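Local coordinates for pyruvate kinase (PDB 3QTG), which catalyses the last step of glycolysis, the transfer of a phosphoryl group from phosphoenolpyruvate to ADP, giving pyruvate and ATP with the help of divalent metal ions, at residues Pro74-Val79 with Ile197-Ile202; Gly44-Leu49 with Ile78-Gly83; Ala125-Asp130 with Glu170-Asp175. One frame throughout, in Å; residues are numbered along the deposited sequence.

Contact 1: residues Pro74-Val79 with Ile197-Ile202; sequences PLAVIV and IDYVAI
V77 to V79 pair with D198 to A201 where strands 76-80 and 199-202, third and fourth of the eight-stranded parallel TIM barrel of pyruvate kinase, lie side by side, D198 coming just before the second; the two short segments run at 30° to each other, axes 4.7 Å apart at closest. Backbone bonds set the register. The carbonyl of V77 receives two donors, D198 N at 2.9 Å and Y199 N, so the pairing opens on a shared acceptor. Beyond it V79 bonds through both its N and its O: the N donates to Y199 O, and the O accepts from A201 N at 2.8 Å in a nearly straight bond. I78 therefore stands beside Y199, and V79 beside V200.

D198 brings a carboxylate into this buried seam. It reaches over to strand 76-80, and OD2 takes the N-H of V77 at 2.7 Å through its anti lone pair; R65 of helix 54-71 forms a salt bridge with the same oxygen, a charge partner that would favour an ionised aspartate here.

Apolar packing divides between the two faces of the sheet. On the I78 face, CG1 of I78 lies 3.8 Å from CB of Y199, while CB of A76, a small methyl, lies 4.1 Å from CE2 of the phenol ring, whose hydroxyl bonds to S411 O. The opposite face carries V79 and V200, beta-branched residues that suit extended backbone and fill the layer between strands and outer helices; I197, two residues ahead of strand 199-202, joins them. With chi1 at -60°, V79 sets CG2 between its backbone N and carbonyl carbon, and this methyl meets CG2 of I197 at 3.8 Å and CG2 of V200 at 3.9 Å.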
ATOM      1  N   PRO A  74      37.497  -9.908  15.514  1.00 51.05           N
ATOM      2  CA  PRO A  74      37.790  -9.988  14.077  1.00 50.15           C
ATOM      3  C   PRO A  74      37.724  -8.595  13.472  1.00 48.65           C
ATOM      4  O   PRO A  74      36.750  -7.872  13.691  1.00 48.54           O
ATOM      5  CB  PRO A  74      36.639 -10.840  13.526  1.00 50.04           C
ATOM      6  CG  PRO A  74      36.115 -11.607  14.727  1.00 51.66           C
ATOM      7  CD  PRO A  74      36.277 -10.661  15.874  1.00 51.23           C
ATOM      8  N   LEU A  75      38.765  -8.208  12.744  1.00 47.37           N
ATOM      9  CA  LEU A  75      38.819  -6.888  12.139  1.00 45.63           C
ATOM     10  C   LEU A  75      39.105  -7.085  10.679  1.00 44.83           C
ATOM     11  O   LEU A  75      39.876  -7.962  10.314  1.00 45.90           O
ATOM     12  CB  LEU A  75      39.914  -6.022  12.783  1.00 46.08           C
ATOM     13  CG  LEU A  75      39.740  -5.541  14.231  1.00 46.02           C
ATOM     14  CD1 LEU A  75      40.954  -4.716  14.659  1.00 45.52           C
ATOM     15  CD2 LEU A  75      38.451  -4.739  14.459  1.00 43.60           C
ATOM     16  N   ALA A  76      38.464  -6.292   9.840  1.00 43.16           N
ATOM     17  CA  ALA A  76      38.751  -6.302   8.412  1.00 42.51           C
ATOM     18  C   ALA A  76      40.013  -5.498   8.135  1.00 42.36           C
ATOM     19  O   ALA A  76      40.187  -4.392   8.670  1.00 42.87           O
ATOM     20  CB  ALA A  76      37.579  -5.721   7.617  1.00 41.06           C
ATOM     21  N   VAL A  77      40.874  -6.052   7.286  1.00 41.58           N
ATOM     22  CA  VAL A  77      41.995  -5.307   6.716  1.00 40.26           C
ATOM     23  C   VAL A  77      41.710  -5.001   5.259  1.00 39.63           C
ATOM     24  O   VAL A  77      41.484  -5.909   4.448  1.00 39.53           O
ATOM     25  CB  VAL A  77      43.342  -6.081   6.856  1.00 40.94           C
ATOM     26  CG1 VAL A  77      44.464  -5.388   6.071  1.00 39.88           C
ATOM     27  CG2 VAL A  77      43.712  -6.209   8.306  1.00 39.53           C
ATOM     28  N   ILE A  78      41.735  -3.706   4.944  1.00 39.26           N
ATOM     29  CA  ILE A  78      41.539  -3.182   3.609  1.00 38.39           C
ATOM     30  C   ILE A  78      42.870  -2.586   3.087  1.00 39.20           C
ATOM     31  O   ILE A  78      43.528  -1.784   3.761  1.00 38.72           O
ATOM     32  CB  ILE A  78      40.458  -2.066   3.631  1.00 37.79           C
ATOM     33  CG1 ILE A  78      39.161  -2.574   4.279  1.00 36.88           C
ATOM     34  CG2 ILE A  78      40.211  -1.503   2.221  1.00 36.77           C
ATOM     35  CD1 ILE A  78      38.338  -1.495   4.988  1.00 33.88           C
ATOM     36  N   VAL A  79      43.271  -2.971   1.887  1.00 39.56           N
ATOM     37  CA  VAL A  79      44.389  -2.281   1.258  1.00 40.51           C
ATOM     38  C   VAL A  79      43.828  -1.495   0.086  1.00 40.81           C
ATOM     39  O   VAL A  79      43.045  -2.015  -0.696  1.00 39.92           O
ATOM     40  CB  VAL A  79      45.577  -3.230   0.854  1.00 40.38           C
ATOM     41  CG1 VAL A  79      46.155  -3.957   2.097  1.00 40.15           C
ATOM     42  CG2 VAL A  79      45.155  -4.237  -0.228  1.00 40.35           C
ATOM     43  N   ILE A 197      44.735 -10.300   4.150  1.00 47.29           N
ATOM     44  CA  ILE A 197      44.104  -9.157   3.489  1.00 45.79           C
ATOM     45  C   ILE A 197      42.661  -9.463   3.032  1.00 44.95           C
ATOM     46  O   ILE A 197      42.424 -10.340   2.188  1.00 45.14           O
ATOM     47  CB  ILE A 197      44.938  -8.639   2.311  1.00 46.08           C
ATOM     48  CG1 ILE A 197      46.345  -8.245   2.784  1.00 46.74           C
ATOM     49  CG2 ILE A 197      44.262  -7.447   1.680  1.00 45.51           C
ATOM     50  CD1 ILE A 197      47.217  -7.786   1.683  1.00 47.73           C
ATOM     51  N   ASP A 198      41.719  -8.707   3.583  1.00 42.90           N
ATOM     52  CA  ASP A 198      40.302  -9.026   3.470  1.00 41.88           C
ATOM     53  C   ASP A 198      39.631  -8.283   2.315  1.00 40.47           C
ATOM     54  O   ASP A 198      38.732  -8.814   1.678  1.00 41.30           O
ATOM     55  CB  ASP A 198      39.617  -8.745   4.815  1.00 41.65           C
ATOM     56  CG  ASP A 198      40.338  -9.449   5.997  1.00 42.64           C
ATOM     57  OD1 ASP A 198      40.529 -10.692   5.927  1.00 43.43           O
ATOM     58  OD2 ASP A 198      40.716  -8.768   6.984  1.00 41.59           O
ATOM     59  N   TYR A 199      40.092  -7.072   2.032  1.00 39.02           N
ATOM     60  CA  TYR A 199      39.531  -6.253   0.954  1.00 38.09           C
ATOM     61  C   TYR A 199      40.638  -5.563   0.198  1.00 37.93           C
ATOM     62  O   TYR A 199      41.608  -5.109   0.798  1.00 37.96           O
ATOM     63  CB  TYR A 199      38.614  -5.169   1.526  1.00 37.09           C
ATOM     64  CG  TYR A 199      37.317  -5.688   2.105  1.00 38.38           C
ATOM     65  CD1 TYR A 199      36.131  -5.642   1.359  1.00 36.38           C
ATOM     66  CD2 TYR A 199      37.269  -6.220   3.401  1.00 37.13           C
ATOM     67  CE1 TYR A 199      34.936  -6.122   1.894  1.00 36.12           C
ATOM     68  CE2 TYR A 199      36.093  -6.699   3.933  1.00 35.81           C
ATOM     69  CZ  TYR A 199      34.930  -6.649   3.174  1.00 36.40           C
ATOM     70  OH  TYR A 199      33.753  -7.109   3.713  1.00 37.60           O
ATOM     71  N   VAL A 200      40.469  -5.477  -1.116  1.00 37.77           N
ATOM     72  CA  VAL A 200      41.350  -4.714  -1.993  1.00 38.30           C
ATOM     73  C   VAL A 200      40.503  -3.641  -2.659  1.00 38.52           C
ATOM     74  O   VAL A 200      39.541  -3.955  -3.364  1.00 38.36           O
ATOM     75  CB  VAL A 200      41.967  -5.618  -3.109  1.00 38.94           C
ATOM     76  CG1 VAL A 200      42.565  -4.783  -4.250  1.00 37.97           C
ATOM     77  CG2 VAL A 200      42.991  -6.562  -2.530  1.00 38.26           C
ATOM     78  N   ALA A 201      40.856  -2.384  -2.438  1.00 38.70           N
ATOM     79  CA  ALA A 201      40.078  -1.292  -2.989  1.00 40.01           C
ATOM     80  C   ALA A 201      40.708  -0.753  -4.294  1.00 40.76           C
ATOM     81  O   ALA A 201      41.885  -0.410  -4.324  1.00 40.98           O
ATOM     82  CB  ALA A 201      39.878  -0.199  -1.940  1.00 39.39           C
ATOM     83  N   ILE A 202      39.916  -0.742  -5.367  1.00 42.18           N
ATOM     84  CA  ILE A 202      40.353  -0.354  -6.716  1.00 43.71           C
ATOM     85  C   ILE A 202      40.090   1.128  -6.933  1.00 43.89           C
ATOM     86  O   ILE A 202      38.968   1.599  -6.703  1.00 42.77           O
ATOM     87  CB  ILE A 202      39.539  -1.072  -7.812  1.00 43.84           C
ATOM     88  CG1 ILE A 202      39.660  -2.573  -7.699  1.00 46.18           C
ATOM     89  CG2 ILE A 202      40.000  -0.647  -9.218  1.00 46.99           C
ATOM     90  CD1 ILE A 202      38.784  -3.274  -8.709  1.00 46.77           C
TER

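Contact 2: residues Gly44-Leu49 with Ile78-Gly83; sequences GVRINL and IVDLKG
R46 reaches across to the neighbouring strand, to D80, two residues beyond its own partner I78, and NH1 meets OD2 at 2.6 Å in a salt bridge that is also a hydrogen bond. The carboxylate oxygen lies close to the guanidinium plane, at its edge, whereas NH1 comes from above the carboxylate, the two planes standing 79° apart. A bend at chi3 (65°) turns the otherwise extended arginine so that its end approaches D80. Both groups have further partners: R46 NE bonds to T22 OG1, and D80 OD1 forms a salt bridge with K230.

Beneath these charges the strands of a right-handed beta-alpha-beta unit, joined through helix 54-71, lie in parallel register. I78 N donates to V45 O, I47 N to I78 O at 2.7 Å, D80 N to I47 O and, past the strand end, L49 N to D80 O at 2.9 Å. N48 OD1 accepts from A50 N, and a water 3.0 Å from that OD1 also lies 2.9 Å from L81 O, so a short polar side chain serves where the strand gives way to loop.

On the face away from R46 and D80, leucine fits the apolar layer: L49 CD1 packs 3.7 Å from L81 CD2, the two side chains alongside each other, and also touches V79.

As in other pyruvate kinases, R46 probably binds substrate, N48 and D80 potassium, N48 and L49 ATP, and K230 probably stabilises the transition state. Divided between R46 at OD2 and K230 at OD1, the D80 carboxylate is consistent with a role in holding these two near one another at the C-terminal ends of the strands.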
ATOM      1  N   GLY A  44      37.339  -2.107  11.297  1.00 40.24           N
ATOM      2  CA  GLY A  44      38.248  -2.420  10.208  1.00 40.60           C
ATOM      3  C   GLY A  44      39.288  -1.345  10.026  1.00 40.68           C
ATOM      4  O   GLY A  44      39.141  -0.237  10.531  1.00 41.08           O
ATOM      5  N   VAL A  45      40.348  -1.673   9.302  1.00 40.97           N
ATOM      6  CA  VAL A  45      41.450  -0.740   9.093  1.00 41.12           C
ATOM      7  C   VAL A  45      41.757  -0.698   7.619  1.00 41.33           C
ATOM      8  O   VAL A  45      41.604  -1.707   6.923  1.00 41.27           O
ATOM      9  CB  VAL A  45      42.770  -1.092   9.910  1.00 41.51           C
ATOM     10  CG1 VAL A  45      42.503  -1.160  11.417  1.00 41.12           C
ATOM     11  CG2 VAL A  45      43.411  -2.373   9.409  1.00 41.43           C
ATOM     12  N   ARG A  46      42.171   0.475   7.152  1.00 41.50           N
ATOM     13  CA  ARG A  46      42.581   0.671   5.779  1.00 42.48           C
ATOM     14  C   ARG A  46      44.101   0.955   5.730  1.00 43.03           C
ATOM     15  O   ARG A  46      44.650   1.621   6.607  1.00 42.11           O
ATOM     16  CB  ARG A  46      41.778   1.817   5.125  1.00 41.85           C
ATOM     17  CG  ARG A  46      41.890   1.844   3.579  1.00 44.33           C
ATOM     18  CD  ARG A  46      41.193   3.030   2.874  1.00 42.82           C
ATOM     19  NE  ARG A  46      41.825   4.278   3.221  1.00 46.45           N
ATOM     20  CZ  ARG A  46      42.492   5.099   2.412  1.00 46.91           C
ATOM     21  NH1 ARG A  46      42.651   4.891   1.109  1.00 47.46           N
ATOM     22  NH2 ARG A  46      42.996   6.183   2.942  1.00 48.18           N
ATOM     23  N   ILE A  47      44.768   0.427   4.713  1.00 44.20           N
ATOM     24  CA  ILE A  47      46.170   0.753   4.468  1.00 46.16           C
ATOM     25  C   ILE A  47      46.266   1.206   3.023  1.00 47.12           C
ATOM     26  O   ILE A  47      45.832   0.495   2.110  1.00 47.30           O
ATOM     27  CB  ILE A  47      47.133  -0.442   4.803  1.00 47.09           C
ATOM     28  CG1 ILE A  47      47.093  -0.753   6.312  1.00 46.54           C
ATOM     29  CG2 ILE A  47      48.568  -0.131   4.369  1.00 47.28           C
ATOM     30  CD1 ILE A  47      47.466  -2.179   6.671  1.00 48.44           C
ATOM     31  N   ASN A  48      46.768   2.423   2.837  1.00 48.41           N
ATOM     32  CA  ASN A  48      46.860   3.047   1.529  1.00 50.26           C
ATOM     33  C   ASN A  48      48.208   2.697   0.909  1.00 52.29           C
ATOM     34  O   ASN A  48      49.257   3.090   1.426  1.00 52.54           O
ATOM     35  CB  ASN A  48      46.710   4.559   1.697  1.00 50.30           C
ATOM     36  CG  ASN A  48      46.585   5.304   0.378  1.00 51.04           C
ATOM     37  OD1 ASN A  48      46.591   4.720  -0.712  1.00 55.13           O
ATOM     38  ND2 ASN A  48      46.466   6.614   0.477  1.00 50.10           N
ATOM     39  N   LEU A  49      48.181   1.941  -0.192  1.00 53.91           N
ATOM     40  CA  LEU A  49      49.410   1.459  -0.821  1.00 55.58           C
ATOM     41  C   LEU A  49      50.111   2.536  -1.683  1.00 56.96           C
ATOM     42  O   LEU A  49      51.143   2.264  -2.307  1.00 57.17           O
ATOM     43  CB  LEU A  49      49.152   0.167  -1.616  1.00 55.56           C
ATOM     44  CG  LEU A  49      48.614  -1.065  -0.865  1.00 55.14           C
ATOM     45  CD1 LEU A  49      48.436  -2.238  -1.806  1.00 53.77           C
ATOM     46  CD2 LEU A  49      49.491  -1.455   0.321  1.00 53.08           C
ATOM     47  N   ILE A  78      41.735  -3.706   4.944  1.00 39.26           N
ATOM     48  CA  ILE A  78      41.539  -3.182   3.609  1.00 38.39           C
ATOM     49  C   ILE A  78      42.870  -2.586   3.087  1.00 39.20           C
ATOM     50  O   ILE A  78      43.528  -1.784   3.761  1.00 38.72           O
ATOM     51  CB  ILE A  78      40.458  -2.066   3.631  1.00 37.79           C
ATOM     52  CG1 ILE A  78      39.161  -2.574   4.279  1.00 36.88           C
ATOM     53  CG2 ILE A  78      40.211  -1.503   2.221  1.00 36.77           C
ATOM     54  CD1 ILE A  78      38.338  -1.495   4.988  1.00 33.88           C
ATOM     55  N   VAL A  79      43.271  -2.971   1.887  1.00 39.56           N
ATOM     56  CA  VAL A  79      44.389  -2.281   1.258  1.00 40.51           C
ATOM     57  C   VAL A  79      43.828  -1.495   0.086  1.00 40.81           C
ATOM     58  O   VAL A  79      43.045  -2.015  -0.696  1.00 39.92           O
ATOM     59  CB  VAL A  79      45.577  -3.230   0.854  1.00 40.38           C
ATOM     60  CG1 VAL A  79      46.155  -3.957   2.097  1.00 40.15           C
ATOM     61  CG2 VAL A  79      45.155  -4.237  -0.228  1.00 40.35           C
ATOM     62  N   ASP A  80      44.233  -0.236  -0.014  1.00 42.51           N
ATOM     63  CA  ASP A  80      43.745   0.648  -1.059  1.00 44.16           C
ATOM     64  C   ASP A  80      44.819   0.876  -2.131  1.00 45.03           C
ATOM     65  O   ASP A  80      45.894   1.411  -1.854  1.00 45.74           O
ATOM     66  CB  ASP A  80      43.265   1.964  -0.439  1.00 43.86           C
ATOM     67  CG  ASP A  80      42.335   2.733  -1.354  1.00 47.34           C
ATOM     68  OD1 ASP A  80      42.427   2.528  -2.590  1.00 50.60           O
ATOM     69  OD2 ASP A  80      41.497   3.537  -0.849  1.00 49.34           O
ATOM     70  N   LEU A  81      44.527   0.458  -3.356  1.00 46.25           N
ATOM     71  CA  LEU A  81      45.493   0.582  -4.437  1.00 47.60           C
ATOM     72  C   LEU A  81      45.576   2.008  -4.990  1.00 48.33           C
ATOM     73  O   LEU A  81      44.573   2.748  -5.040  1.00 47.47           O
ATOM     74  CB  LEU A  81      45.195  -0.410  -5.568  1.00 47.79           C
ATOM     75  CG  LEU A  81      45.254  -1.902  -5.254  1.00 47.90           C
ATOM     76  CD1 LEU A  81      44.653  -2.659  -6.409  1.00 48.17           C
ATOM     77  CD2 LEU A  81      46.689  -2.333  -5.016  1.00 49.40           C
ATOM     78  N   LYS A  82      46.790   2.368  -5.411  1.00 48.79           N
ATOM     79  CA  LYS A  82      47.084   3.701  -5.928  1.00 49.50           C
ATOM     80  C   LYS A  82      46.298   3.996  -7.207  1.00 48.20           C
ATOM     81  O   LYS A  82      45.732   5.073  -7.354  1.00 48.16           O
ATOM     82  CB  LYS A  82      48.608   3.853  -6.150  1.00 50.65           C
ATOM     83  CG  LYS A  82      49.094   5.285  -6.432  1.00 53.70           C
ATOM     84  CD  LYS A  82      48.393   6.325  -5.518  1.00 56.68           C
ATOM     85  CE  LYS A  82      48.960   7.757  -5.670  1.00 56.24           C
ATOM     86  NZ  LYS A  82      48.465   8.686  -4.580  1.00 57.04           N
ATOM     87  N   GLY A  83      46.254   3.041  -8.127  1.00 47.40           N
ATOM     88  CA  GLY A  83      45.597   3.273  -9.409  1.00 46.79           C
ATOM     89  C   GLY A  83      46.475   4.086 -10.360  1.00 46.71           C
ATOM     90  O   GLY A  83      47.510   4.619  -9.963  1.00 46.42           O
TER
HETATM   91  O   HOH W   1      44.659   4.806  -2.981  1.00 61.65           O

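Contact 3: residues Ala125-Asp130 with Glu170-Asp175; sequences AVEQND and EGKDYD
A type II beta turn, E127 to D130, joins helix 120-125 to strand 131-134 in the small beta domain inserted into the barrel sequence, and a salt-bridge network ties it to the loop after strand 167-169. The connection is made by K172. Its chain, bent at chi2 (-72°) and again at chi4, carries NZ to the turn and the helix end before it, where three oxygens accept from it: E127 OE1 at 2.7 Å, D130 OD2 at 2.7 Å and, more distantly, A125 O at 3.2 Å. The last bond comes in nearly along the direction of the A125 carbonyl, close to the C-terminal end of the helix, where carbonyl groups lack the usual helical N-H partners. Lysine suits the place because a long chain ending in an ammonium can serve several acceptors at once.

The two carboxylates receive NZ differently. D130 OD2 offers its syn lone pair, on the side of the other oxygen, while E127 OE1 is met on its anti side, 21° out of plane. Both side chains cross the lysine at about a right angle. D130 also shapes its own turn: OD2 takes the N-H of E127 at 2.8 Å, and the backbone N of D130 returns a bond to E127 O. One carboxylate oxygen therefore fixes the turn and the lysine together, and the positive charge beside two acids would favour their ionised forms.

Beside this polar group, the small A125 side chain faces the other loop, its CB lying 4.0 Å from CD1 at the edge of the Y174 ring; the phenol oxygen itself bonds to I167 O. A water completes the joint, donating to D130 OD1 at 2.9 Å and to E170 O at 2.7 Å.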
ATOM      1  N   ALA A 125      41.925  13.428 -23.650  1.00 43.97           N
ATOM      2  CA  ALA A 125      40.838  13.810 -22.738  1.00 44.60           C
ATOM      3  C   ALA A 125      40.492  15.314 -22.750  1.00 45.31           C
ATOM      4  O   ALA A 125      39.372  15.699 -22.395  1.00 46.34           O
ATOM      5  CB  ALA A 125      41.158  13.355 -21.313  1.00 43.19           C
ATOM      6  N   VAL A 126      41.450  16.156 -23.141  1.00 45.49           N
ATOM      7  CA  VAL A 126      41.325  17.606 -23.014  1.00 45.69           C
ATOM      8  C   VAL A 126      40.712  18.280 -24.251  1.00 46.62           C
ATOM      9  O   VAL A 126      41.123  18.021 -25.393  1.00 46.53           O
ATOM     10  CB  VAL A 126      42.698  18.287 -22.643  1.00 45.89           C
ATOM     11  CG1 VAL A 126      42.601  19.815 -22.731  1.00 45.90           C
ATOM     12  CG2 VAL A 126      43.163  17.875 -21.244  1.00 43.20           C
ATOM     13  N   GLU A 127      39.729  19.146 -23.994  1.00 46.85           N
ATOM     14  CA  GLU A 127      39.131  20.019 -25.006  1.00 48.64           C
ATOM     15  C   GLU A 127      39.237  21.473 -24.552  1.00 47.16           C
ATOM     16  O   GLU A 127      39.464  21.760 -23.370  1.00 45.66           O
ATOM     17  CB  GLU A 127      37.644  19.678 -25.212  1.00 48.61           C
ATOM     18  CG  GLU A 127      37.372  18.253 -25.637  1.00 52.38           C
ATOM     19  CD  GLU A 127      35.884  17.926 -25.616  1.00 53.60           C
ATOM     20  OE1 GLU A 127      35.288  17.834 -24.510  1.00 57.70           O
ATOM     21  OE2 GLU A 127      35.302  17.769 -26.724  1.00 61.20           O
ATOM     22  N   GLN A 128      39.033  22.386 -25.493  1.00 47.71           N
ATOM     23  CA  GLN A 128      38.925  23.808 -25.175  1.00 48.04           C
ATOM     24  C   GLN A 128      37.862  24.089 -24.117  1.00 47.23           C
ATOM     25  O   GLN A 128      36.768  23.535 -24.166  1.00 47.69           O
ATOM     26  CB  GLN A 128      38.617  24.607 -26.425  1.00 49.18           C
ATOM     27  CG  GLN A 128      39.148  26.017 -26.342  1.00 51.94           C
ATOM     28  CD  GLN A 128      38.876  26.789 -27.588  1.00 56.32           C
ATOM     29  OE1 GLN A 128      39.164  26.329 -28.693  1.00 59.01           O
ATOM     30  NE2 GLN A 128      38.298  27.977 -27.429  1.00 58.14           N
ATOM     31  N   ASN A 129      38.213  24.951 -23.164  1.00 46.41           N
ATOM     32  CA  ASN A 129      37.374  25.320 -22.002  1.00 45.86           C
ATOM     33  C   ASN A 129      37.343  24.322 -20.852  1.00 44.50           C
ATOM     34  O   ASN A 129      36.700  24.590 -19.845  1.00 43.71           O
ATOM     35  CB  ASN A 129      35.942  25.739 -22.396  1.00 46.67           C
ATOM     36  CG  ASN A 129      35.930  26.879 -23.392  1.00 48.90           C
ATOM     37  OD1 ASN A 129      35.443  26.727 -24.520  1.00 52.61           O
ATOM     38  ND2 ASN A 129      36.499  28.021 -23.000  1.00 48.72           N
ATOM     39  N   ASP A 130      38.060  23.203 -20.982  1.00 43.11           N
ATOM     40  CA  ASP A 130      38.257  22.301 -19.848  1.00 41.81           C
ATOM     41  C   ASP A 130      39.159  22.972 -18.848  1.00 40.70           C
ATOM     42  O   ASP A 130      39.953  23.840 -19.221  1.00 40.67           O
ATOM     43  CB  ASP A 130      38.925  20.989 -20.272  1.00 42.06           C
ATOM     44  CG  ASP A 130      37.935  19.954 -20.750  1.00 43.75           C
ATOM     45  OD1 ASP A 130      36.755  19.997 -20.312  1.00 47.38           O
ATOM     46  OD2 ASP A 130      38.340  19.098 -21.565  1.00 42.42           O
ATOM     47  N   GLU A 170      39.238  18.377 -14.690  1.00 38.59           N
ATOM     48  CA  GLU A 170      37.924  18.539 -14.045  1.00 39.66           C
ATOM     49  C   GLU A 170      36.789  17.970 -14.891  1.00 39.64           C
ATOM     50  O   GLU A 170      36.541  18.448 -15.997  1.00 40.45           O
ATOM     51  CB  GLU A 170      37.683  20.021 -13.776  1.00 39.88           C
ATOM     52  CG  GLU A 170      36.445  20.349 -12.948  1.00 44.05           C
ATOM     53  CD  GLU A 170      36.337  21.836 -12.703  1.00 47.29           C
ATOM     54  OE1 GLU A 170      36.001  22.555 -13.666  1.00 49.09           O
ATOM     55  OE2 GLU A 170      36.610  22.286 -11.566  1.00 48.75           O
ATOM     56  N   GLY A 171      36.117  16.936 -14.376  1.00 39.93           N
ATOM     57  CA  GLY A 171      34.985  16.301 -15.062  1.00 40.17           C
ATOM     58  C   GLY A 171      35.307  15.389 -16.236  1.00 41.38           C
ATOM     59  O   GLY A 171      34.395  14.973 -16.958  1.00 41.70           O
ATOM     60  N   LYS A 172      36.593  15.073 -16.438  1.00 41.52           N
ATOM     61  CA  LYS A 172      37.021  14.165 -17.510  1.00 42.67           C
ATOM     62  C   LYS A 172      37.755  12.965 -16.952  1.00 42.87           C
ATOM     63  O   LYS A 172      38.508  13.078 -15.994  1.00 43.47           O
ATOM     64  CB  LYS A 172      37.930  14.861 -18.543  1.00 42.48           C
ATOM     65  CG  LYS A 172      37.304  16.006 -19.314  1.00 43.81           C
ATOM     66  CD  LYS A 172      36.286  15.535 -20.330  1.00 46.17           C
ATOM     67  CE  LYS A 172      35.669  16.722 -21.048  1.00 48.19           C
ATOM     68  NZ  LYS A 172      36.536  17.186 -22.177  1.00 50.27           N
ATOM     69  N   ASP A 173      37.523  11.815 -17.565  1.00 43.97           N
ATOM     70  CA  ASP A 173      38.234  10.589 -17.241  1.00 44.79           C
ATOM     71  C   ASP A 173      39.344  10.312 -18.248  1.00 45.45           C
ATOM     72  O   ASP A 173      39.184  10.553 -19.445  1.00 46.31           O
ATOM     73  CB  ASP A 173      37.265   9.410 -17.263  1.00 44.98           C
ATOM     74  CG  ASP A 173      36.249   9.468 -16.146  1.00 45.22           C
ATOM     75  OD1 ASP A 173      36.159   8.457 -15.408  1.00 47.72           O
ATOM     76  OD2 ASP A 173      35.555  10.507 -16.003  1.00 42.90           O
ATOM     77  N   TYR A 174      40.460   9.793 -17.759  1.00 45.68           N
ATOM     78  CA  TYR A 174      41.515   9.316 -18.640  1.00 46.29           C
ATOM     79  C   TYR A 174      41.307   7.871 -19.139  1.00 48.08           C
ATOM     80  O   TYR A 174      41.067   6.959 -18.348  1.00 48.54           O
ATOM     81  CB  TYR A 174      42.857   9.385 -17.928  1.00 44.41           C
ATOM     82  CG  TYR A 174      43.307  10.750 -17.457  1.00 42.26           C
ATOM     83  CD1 TYR A 174      43.244  11.880 -18.292  1.00 40.34           C
ATOM     84  CD2 TYR A 174      43.845  10.897 -16.187  1.00 38.23           C
ATOM     85  CE1 TYR A 174      43.688  13.131 -17.831  1.00 38.15           C
ATOM     86  CE2 TYR A 174      44.287  12.113 -15.730  1.00 38.03           C
ATOM     87  CZ  TYR A 174      44.221  13.222 -16.558  1.00 39.49           C
ATOM     88  OH  TYR A 174      44.680  14.413 -16.069  1.00 39.21           O
ATOM     89  N   ASP A 175      41.455   7.655 -20.440  1.00 50.17           N
ATOM     90  CA  ASP A 175      41.397   6.307 -20.989  1.00 52.41           C
ATOM     91  C   ASP A 175      42.754   5.592 -20.859  1.00 53.39           C
ATOM     92  O   ASP A 175      43.527   5.503 -21.814  1.00 53.85           O
ATOM     93  CB  ASP A 175      40.919   6.354 -22.443  1.00 53.15           C
ATOM     94  CG  ASP A 175      40.822   4.977 -23.075  1.00 56.28           C
ATOM     95  OD1 ASP A 175      40.731   3.965 -22.345  1.00 56.85           O
ATOM     96  OD2 ASP A 175      40.837   4.904 -24.325  1.00 60.41           O
TER
HETATM   97  O   HOH W   2      36.740  20.703 -17.471  1.00 42.01           O

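Contacts 1 and 2 are buried in the same barrel, their centres about 7 Å apart, and share strand 76-80, which pairs on one edge with 44-48 and on the other with 199-202. Contact 3 is a surface joint between loops, about 32 Å from contact 1 and 27 Å from contact 2, centre to centre, and touches neither. The chemistry follows the place. Contact 1 has backbone bonds, apolar packing and one buried carboxylate, D198; contact 2 adds an arginine-aspartate pair and an asparagine near the probable catalytic site; contact 3 has no strand pairing and depends on lysine, acids and water. In sequence, contact 3 falls between the two strands of contact 1.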